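PDB 4Z3N: putative drug/sodium antiporter from Escherichia coli, which is a MATE-family membrane transporter that carries the genotoxin colibactin, and probably works as an antiporter. Local coordinates for residues N287-A290 with A291-L294; L361-V365 with V366-D370. All coordinates share one frame; numbering follows the deposited sequence.

Contact 1: N287-A290 with A291-L294; sequences NAMA and AFTL
In the opening turns of helix 286-322, the hydroxyl of Thr293 reaches back one turn to the backbone carbonyl of Met289, an intrahelical side-chain bond that threonine can make without leaving helical geometry. Its OG1 lies beside the residue's own backbone N (chi1 -60°), and donates to Met289 O at 3.2 Å from 22° off the carbonyl plane. The amide of Thr293 turns to the same oxygen more weakly, so one acceptor serves two donors of one residue. The i to i+4 ladder of an α-helix runs around it: Ala291 N bonds to Asn287 O at 2.7 Å and Phe292 N to Ala288 O at 3.0 Å, whereas the link from Leu294 N to Ala290 O is weak. Over this frame the bent thioether chain of Met289 brings its methyl forward; CE comes to 4.0 Å from Phe292 CD2, obliquely to the ring, and also passes Thr293 OG1 at 3.9 Å. Phe292 carries its ring away from the preceding turn, with CG opposite the backbone N (chi1 -175°), where it meets Tyr277 edge-to-face and touches a bound monoolein lipid. Ala288 presents its methyl to Tyr371 of helix 366-379 and to Tyr436 of helix 432-453.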
ATOM      1  N   ASN A 287      19.222  16.423 -12.142  1.00 40.16           N
ATOM      2  CA  ASN A 287      17.924  16.887 -12.661  1.00 40.28           C
ATOM      3  C   ASN A 287      16.900  15.736 -12.793  1.00 40.41           C
ATOM      4  O   ASN A 287      15.707  15.907 -12.517  1.00 34.49           O
ATOM      5  CB  ASN A 287      18.096  17.582 -14.017  1.00 39.58           C
ATOM      6  CG  ASN A 287      18.966  18.841 -13.941  1.00 36.38           C
ATOM      7  OD1 ASN A 287      18.607  19.818 -13.283  1.00 33.36           O
ATOM      8  ND2 ASN A 287      20.098  18.826 -14.646  1.00 26.27           N
ATOM      9  N   ALA A 288      17.385  14.564 -13.203  1.00 39.34           N
ATOM     10  CA  ALA A 288      16.562  13.361 -13.267  1.00 37.61           C
ATOM     11  C   ALA A 288      16.010  12.998 -11.883  1.00 42.62           C
ATOM     12  O   ALA A 288      14.885  12.495 -11.753  1.00 41.16           O
ATOM     13  CB  ALA A 288      17.354  12.212 -13.847  1.00 32.87           C
ATOM     14  N   MET A 289      16.797  13.269 -10.846  1.00 39.78           N
ATOM     15  CA  MET A 289      16.334  13.025  -9.489  1.00 39.89           C
ATOM     16  C   MET A 289      15.235  14.015  -9.119  1.00 40.15           C
ATOM     17  O   MET A 289      14.264  13.641  -8.463  1.00 40.49           O
ATOM     18  CB  MET A 289      17.491  13.102  -8.491  1.00 39.18           C
ATOM     19  CG  MET A 289      17.067  12.851  -7.055  1.00 43.88           C
ATOM     20  SD  MET A 289      16.427  11.177  -6.792  1.00 49.23           S
ATOM     21  CE  MET A 289      14.764  11.540  -6.242  1.00 38.94           C
ATOM     22  N   ALA A 290      15.380  15.268  -9.553  1.00 36.39           N
ATOM     23  CA  ALA A 290      14.313  16.253  -9.398  1.00 36.87           C
ATOM     24  C   ALA A 290      13.066  15.895 -10.237  1.00 37.83           C
ATOM     25  O   ALA A 290      11.928  16.081  -9.779  1.00 33.76           O
ATOM     26  CB  ALA A 290      14.815  17.635  -9.759  1.00 35.68           C
ATOM     27  N   ALA A 291      13.277  15.384 -11.451  1.00 35.87           N
ATOM     28  CA  ALA A 291      12.160  14.949 -12.308  1.00 41.51           C
ATOM     29  C   ALA A 291      11.284  13.886 -11.618  1.00 41.66           C
ATOM     30  O   ALA A 291      10.060  14.015 -11.553  1.00 43.04           O
ATOM     31  CB  ALA A 291      12.682  14.418 -13.638  1.00 35.44           C
ATOM     32  N   PHE A 292      11.930  12.846 -11.104  1.00 37.91           N
ATOM     33  CA  PHE A 292      11.270  11.777 -10.364  1.00 37.63           C
ATOM     34  C   PHE A 292      10.465  12.304  -9.186  1.00 38.54           C
ATOM     35  O   PHE A 292       9.399  11.787  -8.884  1.00 37.90           O
ATOM     36  CB  PHE A 292      12.320  10.771  -9.883  1.00 38.74           C
ATOM     37  CG  PHE A 292      11.760   9.560  -9.207  1.00 37.52           C
ATOM     38  CD1 PHE A 292      10.547   9.026  -9.587  1.00 41.92           C
ATOM     39  CD2 PHE A 292      12.476   8.935  -8.195  1.00 40.98           C
ATOM     40  CE1 PHE A 292      10.047   7.888  -8.961  1.00 43.45           C
ATOM     41  CE2 PHE A 292      11.985   7.805  -7.562  1.00 43.22           C
ATOM     42  CZ  PHE A 292      10.768   7.281  -7.944  1.00 44.51           C
ATOM     43  N   THR A 293      10.975  13.332  -8.515  1.00 38.13           N
ATOM     44  CA  THR A 293      10.243  13.924  -7.399  1.00 39.20           C
ATOM     45  C   THR A 293       8.905  14.503  -7.880  1.00 40.85           C
ATOM     46  O   THR A 293       7.923  14.509  -7.149  1.00 41.78           O
ATOM     47  CB  THR A 293      11.063  15.037  -6.685  1.00 39.76           C
ATOM     48  OG1 THR A 293      12.280  14.491  -6.159  1.00 40.38           O
ATOM     49  CG2 THR A 293      10.263  15.626  -5.547  1.00 35.09           C
ATOM     50  N   LEU A 294       8.871  14.982  -9.119  1.00 43.39           N
ATOM     51  CA  LEU A 294       7.646  15.518  -9.692  1.00 40.84           C
ATOM     52  C   LEU A 294       6.692  14.403 -10.171  1.00 43.06           C
ATOM     53  O   LEU A 294       5.483  14.462  -9.924  1.00 39.77           O
ATOM     54  CB  LEU A 294       7.978  16.469 -10.844  1.00 43.31           C
ATOM     55  CG  LEU A 294       8.656  17.810 -10.518  1.00 42.91           C
ATOM     56  CD1 LEU A 294       8.965  18.559 -11.799  1.00 39.16           C
ATOM     57  CD2 LEU A 294       7.799  18.683  -9.617  1.00 39.07           C
TER

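Contact 2: L361-V365 with V366-D370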
ATOM      1  N   LEU A 361       4.798  23.227 -16.515  1.00 50.01           N
ATOM      2  CA  LEU A 361       4.092  24.028 -15.520  1.00 48.96           C
ATOM      3  C   LEU A 361       4.609  23.820 -14.097  1.00 49.58           C
ATOM      4  O   LEU A 361       4.405  24.667 -13.235  1.00 60.74           O
ATOM      5  CB  LEU A 361       2.592  23.719 -15.538  1.00 50.45           C
ATOM      6  CG  LEU A 361       1.847  23.721 -16.876  1.00 51.35           C
ATOM      7  CD1 LEU A 361       0.413  23.289 -16.643  1.00 50.91           C
ATOM      8  CD2 LEU A 361       1.909  25.077 -17.552  1.00 41.84           C
ATOM      9  N   PHE A 362       5.210  22.668 -13.830  1.00 50.98           N
ATOM     10  CA  PHE A 362       5.664  22.340 -12.476  1.00 55.00           C
ATOM     11  C   PHE A 362       7.069  22.870 -12.143  1.00 52.43           C
ATOM     12  O   PHE A 362       7.447  22.992 -10.969  1.00 44.38           O
ATOM     13  CB  PHE A 362       5.595  20.819 -12.271  1.00 52.63           C
ATOM     14  CG  PHE A 362       4.188  20.292 -12.132  1.00 53.94           C
ATOM     15  CD1 PHE A 362       3.114  21.169 -12.058  1.00 51.47           C
ATOM     16  CD2 PHE A 362       3.938  18.927 -12.058  1.00 57.03           C
ATOM     17  CE1 PHE A 362       1.815  20.701 -11.921  1.00 55.82           C
ATOM     18  CE2 PHE A 362       2.635  18.447 -11.915  1.00 60.40           C
ATOM     19  CZ  PHE A 362       1.572  19.341 -11.850  1.00 56.94           C
ATOM     20  N   THR A 363       7.840  23.164 -13.184  1.00 49.34           N
ATOM     21  CA  THR A 363       9.215  23.593 -13.025  1.00 45.61           C
ATOM     22  C   THR A 363       9.628  24.453 -14.196  1.00 50.73           C
ATOM     23  O   THR A 363       9.159  24.248 -15.316  1.00 46.80           O
ATOM     24  CB  THR A 363      10.188  22.404 -12.922  1.00 45.68           C
ATOM     25  OG1 THR A 363      11.535  22.884 -13.049  1.00 49.54           O
ATOM     26  CG2 THR A 363       9.926  21.396 -14.028  1.00 41.76           C
ATOM     27  N   ARG A 364      10.501  25.423 -13.934  1.00 58.58           N
ATOM     28  CA  ARG A 364      11.085  26.233 -14.997  1.00 51.59           C
ATOM     29  C   ARG A 364      12.405  25.676 -15.539  1.00 51.07           C
ATOM     30  O   ARG A 364      12.847  26.089 -16.607  1.00 56.62           O
ATOM     31  CB  ARG A 364      11.299  27.663 -14.510  1.00 52.92           C
ATOM     32  CG  ARG A 364      10.020  28.470 -14.413  1.00 56.05           C
ATOM     33  CD  ARG A 364      10.318  29.957 -14.212  1.00 54.15           C
ATOM     34  NE  ARG A 364       9.104  30.717 -13.928  1.00 55.62           N
ATOM     35  CZ  ARG A 364       8.570  30.842 -12.719  1.00 58.29           C
ATOM     36  NH1 ARG A 364       9.148  30.256 -11.674  1.00 58.95           N
ATOM     37  NH2 ARG A 364       7.460  31.553 -12.554  1.00 55.51           N
ATOM     38  N   VAL A 365      13.020  24.728 -14.832  1.00 49.95           N
ATOM     39  CA  VAL A 365      14.281  24.139 -15.302  1.00 47.75           C
ATOM     40  C   VAL A 365      13.953  23.073 -16.353  1.00 49.36           C
ATOM     41  O   VAL A 365      13.295  22.064 -16.045  1.00 50.40           O
ATOM     42  CB  VAL A 365      15.089  23.522 -14.136  1.00 43.88           C
ATOM     43  CG1 VAL A 365      16.450  23.063 -14.607  1.00 39.82           C
ATOM     44  CG2 VAL A 365      15.223  24.515 -12.999  1.00 43.19           C
ATOM     45  N   VAL A 366      14.395  23.277 -17.589  1.00 42.33           N
ATOM     46  CA  VAL A 366      13.816  22.494 -18.679  1.00 46.71           C
ATOM     47  C   VAL A 366      14.435  21.106 -18.764  1.00 45.98           C
ATOM     48  O   VAL A 366      13.827  20.177 -19.295  1.00 47.87           O
ATOM     49  CB  VAL A 366      13.941  23.217 -20.030  1.00 41.00           C
ATOM     50  CG1 VAL A 366      13.640  24.681 -19.838  1.00 43.72           C
ATOM     51  CG2 VAL A 366      15.313  23.022 -20.624  1.00 42.98           C
ATOM     52  N   ALA A 367      15.639  20.964 -18.230  1.00 47.44           N
ATOM     53  CA  ALA A 367      16.231  19.646 -18.088  1.00 43.76           C
ATOM     54  C   ALA A 367      15.364  18.798 -17.144  1.00 43.14           C
ATOM     55  O   ALA A 367      15.215  17.589 -17.353  1.00 37.90           O
ATOM     56  CB  ALA A 367      17.655  19.745 -17.572  1.00 34.28           C
ATOM     57  N   VAL A 368      14.790  19.428 -16.117  1.00 37.45           N
ATOM     58  CA  VAL A 368      13.960  18.696 -15.177  1.00 38.79           C
ATOM     59  C   VAL A 368      12.612  18.284 -15.781  1.00 43.86           C
ATOM     60  O   VAL A 368      12.149  17.169 -15.543  1.00 46.93           O
ATOM     61  CB  VAL A 368      13.718  19.494 -13.887  1.00 38.28           C
ATOM     62  CG1 VAL A 368      12.568  18.867 -13.064  1.00 29.16           C
ATOM     63  CG2 VAL A 368      14.994  19.542 -13.074  1.00 36.28           C
ATOM     64  N   SER A 369      11.989  19.153 -16.568  1.00 40.84           N
ATOM     65  CA  SER A 369      10.723  18.792 -17.194  1.00 39.73           C
ATOM     66  C   SER A 369      10.973  17.884 -18.409  1.00 41.25           C
ATOM     67  O   SER A 369      10.100  17.119 -18.813  1.00 40.69           O
ATOM     68  CB  SER A 369       9.928  20.039 -17.600  1.00 39.00           C
ATOM     69  OG  SER A 369      10.236  20.405 -18.934  1.00 44.48           O
ATOM     70  N   ASP A 370      12.169  17.948 -18.979  1.00 40.48           N
ATOM     71  CA  ASP A 370      12.518  17.022 -20.056  1.00 41.99           C
ATOM     72  C   ASP A 370      12.719  15.599 -19.542  1.00 40.45           C
ATOM     73  O   ASP A 370      12.263  14.631 -20.151  1.00 38.27           O
ATOM     74  CB  ASP A 370      13.775  17.483 -20.792  1.00 38.76           C
ATOM     75  CG  ASP A 370      13.474  18.510 -21.850  1.00 44.21           C
ATOM     76  OD1 ASP A 370      12.273  18.796 -22.083  1.00 52.87           O
ATOM     77  OD2 ASP A 370      14.434  19.025 -22.457  1.00 49.23           O
TER
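The flat group at the centre of this turn is the peptide joining Val365 to Val366, and its carbonyl oxygen receives two amides from the next turn of chain. At the edge, Ser369 N lies in the carbonyl plane, 3.2 Å from Val365 O, with an N-H...O angle of 153°. Val368 N comes from over one face instead, well out of the plane; at 3.0 Å from Val365 O it is no farther off, but its N-H points poorly, at 126°, and the bond is weak. The CB of Val368 lies out beyond the oxygen, on the same side of the plane.

Side chains close the corner around this fork. Thr363 points its CB toward the helix and splits its two branches between different tasks. Its OG1, placed opposite the backbone N (chi1 168°), accepts from Val365 N at 3.0 Å, which ties down the chain just before the helix starts. Its methyl, CG2, meets Val368 CG1 at 3.8 Å and lies equally far from Ser369 CB, so the threonine fits against both residues by its apolar branch. Val368 is engaged by both of its methyls: while CG1 faces Thr363, CG2 crosses Val365 CG1 at an angle, 4.1 Å away. The inward-turned Ser369 packs as well against Tyr359 and Pro360 of the incoming loop, and is buried there. One residue farther along, Asp370 N bonds to Val366 O, continuing the helical pattern that Val365 O begins. An ST turn at Thr363 thus leads into the N-cap position, Val365, from which helix 366-379 sets out.

In the fold
Neither contact closes a long loop: each joins neighbouring residues of a continuous stretch, and they stand in series without nesting or crossing. From the N terminus, contact 1 comes first, in the opening turns of helix 286-322. The chain then returns along helix 326-358 to the connection and the first turn of helix 366-379, where contact 2 forms. Their centres lie about 9 Å apart, and they meet by packing, in part apolar: Ala291 CB approaches Val368 O at 3.4 Å, Leu294 CD1 rests on Thr363 CG2 at 3.7 Å, and Val368 CG2 lies against Ala290 CB at 3.8 Å. Two local turns thereby join the start of one helix to the start of another within the second MatE domain.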